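Local coordinates for tonb-dependent siderophore receptor (Acinetobacter baumannii, PDB 5FP1), which probably takes part in the first step of iron uptake by binding iron-chelating siderophores at the outer membrane, and may bind ferric enterobactin with micromolar affinity, at residues A156-Y161 / R708-A713; Q548-Q553 / G563-D568. All blocks are in the same frame, centred on the assembly; numbering follows the deposited sequence.

Contact 1. Residues A156-Y161 / R708-A713; sequences AGTDNY and RSAVLA
With CG of Tyr161 trans to its own N (chi1 180°), the tyrosine ring lies flat over Val711. CG2 sits 3.8 Å from the Tyr161 ring centroid, only 8° off the ring normal, a CH-pi contact over the face, while Val711 CG1 reaches Tyr161 CE1 at 3.7 Å. Gly157, paired with Val711 in the non-hydrogen-bonded position, has no side chain to press on Ala710 O or Val711 CG2; its CA lies 3.1 Å from Ala710 O. These antiparallel strands close the beta-barrel of the TonB-dependent receptor: the first barrel strand, 149-157, pairs with the last, 709-717. Ala156 and Leu712 form the hydrogen-bonded pair, with Leu712 N to Ala156 O the straighter bond (2.9 Å, 178°). Beyond Gly157 the chain enters the turn toward strand 161-171, and Thr158 continues the hydrogen bonding to Ala710 past the last bridge. Its N donates to Ala710 O, and its OG1, tucked between backbone N and carbonyl carbon, takes Ala710 N at 3.0 Å in place of a main-chain carbonyl. The same OG1 donates to a water at 2.6 Å, which in turn donates to Asp159 OD2 and Arg708 O; Asp159 OD2 also accepts from Gly191 N.

Contact 2. Residues Q548-Q553 / G563-D568; sequences QNTRVQ and GESKVD
Gly563 meets Thr550 as an antiparallel hydrogen-bonded pair between the two strands of the hairpin 536-555/558-575, part of the beta-barrel of this TonB-dependent receptor. Gly563 N gives its hydrogen to Thr550 O at 2.9 Å, with its donor tilted 15° from the Thr550 carbonyl plane; the return bond, Thr550 N to Gly563 O, has the same length, but its donor stands 53° out of the Gly563 carbonyl plane, away from either lone pair. The missing side chain lets two neighbours close in. Val552 CG1, trans to its carbonyl carbon, packs 3.8 Å from Gly563 CA, and Thr550 CB rests 3.5 Å from Gly563 C. At Glu564 the chain swings CG beside its backbone N (chi1 -53°), where this methylene touches Gln548 O at 3.5 Å. Here the partner strand turns a corner: Gln548 and Asn549 both face Glu519 in a classic beta bulge. One water bridges Ser565 OG and Thr550 OG1, 2.6 Å from the first and 2.7 Å from the second. Each hydroxyl has a further partner, Tyr90 OH for Ser565 and Lys547 O for Thr550. The direct polar grip between the segments is thus main-chain, at the Thr550-Gly563 pair, while the two hydroxyls are joined through water, consistent with a pairing that the bulge interrupts and that resumes in the backbone bonding of Ser565 with Lys547.

Both contacts pair neighbouring antiparallel strands of the barrel wall, on opposite sides of the chain's centre, with centres about 44 Å apart and nearest atoms about 31 Å apart. They differ in reach along the sequence: contact 1 joins strands more than 500 residues apart, from the two ends of the barrel's sequence, whereas contact 2 lies inside that long loop and joins consecutive strands of a hairpin. Contact 1 is the more superficial, yet it adds a CH-pi contact to its backbone bonds; contact 2, partly buried, has no aromatic pair among its two segments. Each uses a threonine hydroxyl and water, but only in contact 1 does that hydroxyl accept a backbone N-H across the strands.

Contact 1. Residues A156-Y161 / R708-A713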
loop_
_atom_site.group_PDB
_atom_site.type_symbol
_atom_site.label_atom_id
_atom_site.label_comp_id
_atom_site.label_asym_id
_atom_site.label_seq_id
_atom_site.Cartn_x
_atom_site.Cartn_y
_atom_site.Cartn_z
ATOM N N ALA A 156 -20.423 -3.673 -15.959
ATOM C CA ALA A 156 -20.883 -4.932 -15.423
ATOM C C ALA A 156 -19.865 -5.990 -15.784
ATOM O O ALA A 156 -19.189 -5.894 -16.802
ATOM C CB ALA A 156 -22.264 -5.281 -15.979
ATOM N N GLY A 157 -19.734 -7.013 -14.943
ATOM C CA GLY A 157 -18.752 -8.042 -15.196
ATOM C C GLY A 157 -19.109 -9.387 -14.622
ATOM O O GLY A 157 -20.094 -9.528 -13.911
ATOM N N THR A 158 -18.293 -10.374 -14.933
ATOM C CA THR A 158 -18.537 -11.713 -14.442
ATOM C C THR A 158 -18.428 -11.739 -12.907
ATOM O O THR A 158 -17.805 -10.839 -12.288
ATOM C CB THR A 158 -17.541 -12.687 -15.062
ATOM O OG1 THR A 158 -16.223 -12.162 -14.885
ATOM C CG2 THR A 158 -17.813 -12.843 -16.556
ATOM N N ASP A 159 -19.050 -12.753 -12.315
ATOM C CA ASP A 159 -19.118 -12.922 -10.848
ATOM C C ASP A 159 -19.696 -11.699 -10.156
ATOM O O ASP A 159 -19.196 -11.238 -9.122
ATOM C CB ASP A 159 -17.751 -13.329 -10.290
ATOM C CG ASP A 159 -17.411 -14.782 -10.606
ATOM O OD1 ASP A 159 -18.325 -15.629 -10.485
ATOM O OD2 ASP A 159 -16.263 -15.101 -11.004
ATOM N N ASN A 160 -20.787 -11.198 -10.744
ATOM C CA ASN A 160 -21.641 -10.171 -10.153
ATOM C C ASN A 160 -20.907 -8.869 -9.845
ATOM O O ASN A 160 -21.157 -8.228 -8.844
ATOM C CB ASN A 160 -22.344 -10.704 -8.907
ATOM C CG ASN A 160 -23.396 -11.749 -9.261
ATOM O OD1 ASN A 160 -24.171 -11.563 -10.196
ATOM N ND2 ASN A 160 -23.399 -12.866 -8.548
ATOM N N TYR A 161 -20.032 -8.488 -10.753
ATOM C CA TYR A 161 -19.403 -7.162 -10.738
ATOM C C TYR A 161 -20.349 -6.118 -11.311
ATOM O O TYR A 161 -20.879 -6.289 -12.413
ATOM C CB TYR A 161 -18.147 -7.266 -11.574
ATOM C CG TYR A 161 -17.286 -6.039 -11.740
ATOM C CD1 TYR A 161 -17.711 -4.959 -12.515
ATOM C CD2 TYR A 161 -16.005 -5.988 -11.199
ATOM C CE1 TYR A 161 -16.898 -3.868 -12.718
ATOM C CE2 TYR A 161 -15.183 -4.897 -11.398
ATOM C CZ TYR A 161 -15.626 -3.843 -12.170
ATOM O OH TYR A 161 -14.818 -2.756 -12.388
ATOM N N ARG A 708 -9.989 -15.790 -13.374
ATOM C CA ARG A 708 -10.319 -15.035 -14.589
ATOM C C ARG A 708 -11.619 -14.264 -14.434
ATOM O O ARG A 708 -12.601 -14.753 -13.865
ATOM C CB ARG A 708 -10.430 -15.991 -15.791
ATOM C CG ARG A 708 -10.699 -15.279 -17.116
ATOM C CD ARG A 708 -10.285 -16.144 -18.281
ATOM N NE ARG A 708 -11.054 -17.374 -18.323
ATOM C CZ ARG A 708 -10.619 -18.516 -18.850
ATOM N NH1 ARG A 708 -9.401 -18.615 -19.379
ATOM N NH2 ARG A 708 -11.412 -19.572 -18.831
ATOM N N SER A 709 -11.649 -13.042 -14.945
ATOM C CA SER A 709 -12.874 -12.269 -14.961
ATOM C C SER A 709 -12.920 -11.429 -16.241
ATOM O O SER A 709 -11.913 -11.267 -16.908
ATOM C CB SER A 709 -12.974 -11.345 -13.744
ATOM O OG SER A 709 -11.991 -10.319 -13.809
ATOM N N ALA A 710 -14.097 -10.919 -16.557
ATOM C CA ALA A 710 -14.264 -9.971 -17.647
ATOM C C ALA A 710 -15.124 -8.842 -17.158
ATOM O O ALA A 710 -16.075 -9.047 -16.416
ATOM C CB ALA A 710 -14.941 -10.644 -18.848
ATOM N N VAL A 711 -14.813 -7.638 -17.622
ATOM C CA VAL A 711 -15.621 -6.476 -17.336
ATOM C C VAL A 711 -15.913 -5.720 -18.624
ATOM O O VAL A 711 -15.014 -5.525 -19.447
ATOM C CB VAL A 711 -14.889 -5.531 -16.378
ATOM C CG1 VAL A 711 -15.692 -4.267 -16.162
ATOM C CG2 VAL A 711 -14.649 -6.239 -15.038
ATOM N N LEU A 712 -17.151 -5.278 -18.777
ATOM C CA LEU A 712 -17.525 -4.456 -19.928
ATOM C C LEU A 712 -18.057 -3.148 -19.433
ATOM O O LEU A 712 -18.970 -3.111 -18.604
ATOM C CB LEU A 712 -18.591 -5.152 -20.784
ATOM C CG LEU A 712 -19.013 -4.366 -22.036
ATOM C CD1 LEU A 712 -17.840 -4.331 -23.001
ATOM C CD2 LEU A 712 -20.225 -5.025 -22.683
ATOM N N ALA A 713 -17.494 -2.055 -19.955
ATOM C CA ALA A 713 -17.864 -0.731 -19.506
ATOM C C ALA A 713 -18.271 0.178 -20.665
ATOM O O ALA A 713 -17.667 0.155 -21.730
ATOM C CB ALA A 713 -16.701 -0.081 -18.779
HETATM O O HOH W 1 -15.872 -9.124 -13.420
HETATM O O HOH W 2 -15.233 -13.803 -13.074
#

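Contact 2. Residues Q548-Q553 / G563-D568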
loop_
_atom_site.group_PDB
_atom_site.type_symbol
_atom_site.label_atom_id
_atom_site.label_comp_id
_atom_site.label_asym_id
_atom_site.label_seq_id
_atom_site.Cartn_x
_atom_site.Cartn_y
_atom_site.Cartn_z
ATOM N N GLN A 548 20.036 -1.720 8.848
ATOM C CA GLN A 548 21.249 -2.178 9.510
ATOM C C GLN A 548 21.077 -2.194 11.022
ATOM O O GLN A 548 21.880 -2.763 11.728
ATOM C CB GLN A 548 22.449 -1.312 9.080
ATOM C CG GLN A 548 22.480 0.094 9.648
ATOM C CD GLN A 548 21.609 1.077 8.895
ATOM O OE1 GLN A 548 20.919 0.726 7.953
ATOM N NE2 GLN A 548 21.634 2.322 9.321
ATOM N N ASN A 549 20.019 -1.571 11.527
ATOM C CA ASN A 549 19.653 -1.721 12.922
ATOM C C ASN A 549 18.188 -2.071 13.009
ATOM O O ASN A 549 17.310 -1.184 12.933
ATOM C CB ASN A 549 19.925 -0.431 13.707
ATOM C CG ASN A 549 21.367 -0.292 14.084
ATOM O OD1 ASN A 549 21.848 -0.963 15.000
ATOM N ND2 ASN A 549 22.083 0.540 13.361
ATOM N N THR A 550 17.934 -3.369 13.135
ATOM C CA THR A 550 16.589 -3.917 13.198
ATOM C C THR A 550 16.291 -4.319 14.618
ATOM O O THR A 550 17.158 -4.892 15.312
ATOM C CB THR A 550 16.497 -5.171 12.309
ATOM O OG1 THR A 550 16.775 -4.823 10.948
ATOM C CG2 THR A 550 15.121 -5.827 12.390
ATOM N N ARG A 551 15.070 -4.046 15.062
ATOM C CA ARG A 551 14.657 -4.421 16.400
ATOM C C ARG A 551 14.400 -5.917 16.414
ATOM O O ARG A 551 13.715 -6.425 15.552
ATOM C CB ARG A 551 13.391 -3.668 16.821
ATOM C CG ARG A 551 13.067 -3.811 18.312
ATOM C CD ARG A 551 12.066 -2.750 18.744
ATOM N NE ARG A 551 10.817 -2.843 18.033
ATOM C CZ ARG A 551 10.361 -2.002 17.112
ATOM N NH1 ARG A 551 11.034 -0.927 16.710
ATOM N NH2 ARG A 551 9.184 -2.253 16.582
ATOM N N VAL A 552 14.924 -6.642 17.394
ATOM C CA VAL A 552 14.662 -8.064 17.474
ATOM C C VAL A 552 14.397 -8.437 18.933
ATOM O O VAL A 552 14.715 -7.676 19.829
ATOM C CB VAL A 552 15.827 -8.914 16.912
ATOM C CG1 VAL A 552 16.055 -8.623 15.427
ATOM C CG2 VAL A 552 17.088 -8.670 17.704
ATOM N N GLN A 553 13.731 -9.568 19.131
ATOM C CA GLN A 553 13.440 -10.085 20.457
ATOM C C GLN A 553 14.589 -11.001 20.861
ATOM O O GLN A 553 15.054 -11.825 20.058
ATOM C CB GLN A 553 12.093 -10.811 20.423
ATOM C CG GLN A 553 11.443 -10.999 21.772
ATOM C CD GLN A 553 9.993 -11.422 21.682
ATOM O OE1 GLN A 553 9.452 -11.633 20.598
ATOM N NE2 GLN A 553 9.353 -11.562 22.831
ATOM N N GLY A 563 19.490 -6.561 15.144
ATOM C CA GLY A 563 19.241 -7.311 13.931
ATOM C C GLY A 563 19.720 -6.557 12.694
ATOM O O GLY A 563 19.987 -5.354 12.748
ATOM N N GLU A 564 19.828 -7.269 11.581
ATOM C CA GLU A 564 20.261 -6.671 10.331
ATOM C C GLU A 564 19.672 -7.407 9.177
ATOM O O GLU A 564 19.595 -8.635 9.180
ATOM C CB GLU A 564 21.804 -6.741 10.163
ATOM C CG GLU A 564 22.591 -6.190 11.319
ATOM C CD GLU A 564 24.088 -6.486 11.218
ATOM O OE1 GLU A 564 24.546 -7.020 10.208
ATOM O OE2 GLU A 564 24.810 -6.180 12.168
ATOM N N SER A 565 19.333 -6.664 8.130
ATOM C CA SER A 565 18.918 -7.244 6.881
ATOM C C SER A 565 19.279 -6.276 5.776
ATOM O O SER A 565 19.515 -5.086 6.027
ATOM C CB SER A 565 17.400 -7.544 6.862
ATOM O OG SER A 565 16.668 -6.331 6.726
ATOM N N LYS A 566 19.343 -6.793 4.554
ATOM C CA LYS A 566 19.675 -5.983 3.398
ATOM C C LYS A 566 19.119 -6.536 2.122
ATOM O O LYS A 566 18.895 -7.743 1.989
ATOM C CB LYS A 566 21.182 -5.799 3.232
ATOM C CG LYS A 566 21.916 -7.063 2.867
ATOM C CD LYS A 566 23.374 -6.704 2.545
ATOM C CE LYS A 566 24.253 -7.936 2.453
ATOM N NZ LYS A 566 24.284 -8.367 1.043
ATOM N N VAL A 567 18.894 -5.624 1.176
ATOM C CA VAL A 567 18.435 -5.970 -0.139
ATOM C C VAL A 567 19.364 -5.302 -1.155
ATOM O O VAL A 567 19.425 -4.066 -1.229
ATOM C CB VAL A 567 16.967 -5.507 -0.386
ATOM C CG1 VAL A 567 16.516 -5.875 -1.784
ATOM C CG2 VAL A 567 16.009 -6.099 0.630
ATOM N N ASP A 568 20.113 -6.118 -1.910
ATOM C CA ASP A 568 20.921 -5.633 -3.030
ATOM C C ASP A 568 20.146 -5.860 -4.314
ATOM O O ASP A 568 19.764 -6.999 -4.646
ATOM C CB ASP A 568 22.264 -6.404 -3.084
ATOM C CG ASP A 568 23.191 -6.054 -1.925
ATOM O OD1 ASP A 568 23.172 -4.890 -1.485
ATOM O OD2 ASP A 568 23.917 -6.948 -1.437
HETATM O O HOH W 3 15.481 -6.182 9.065
#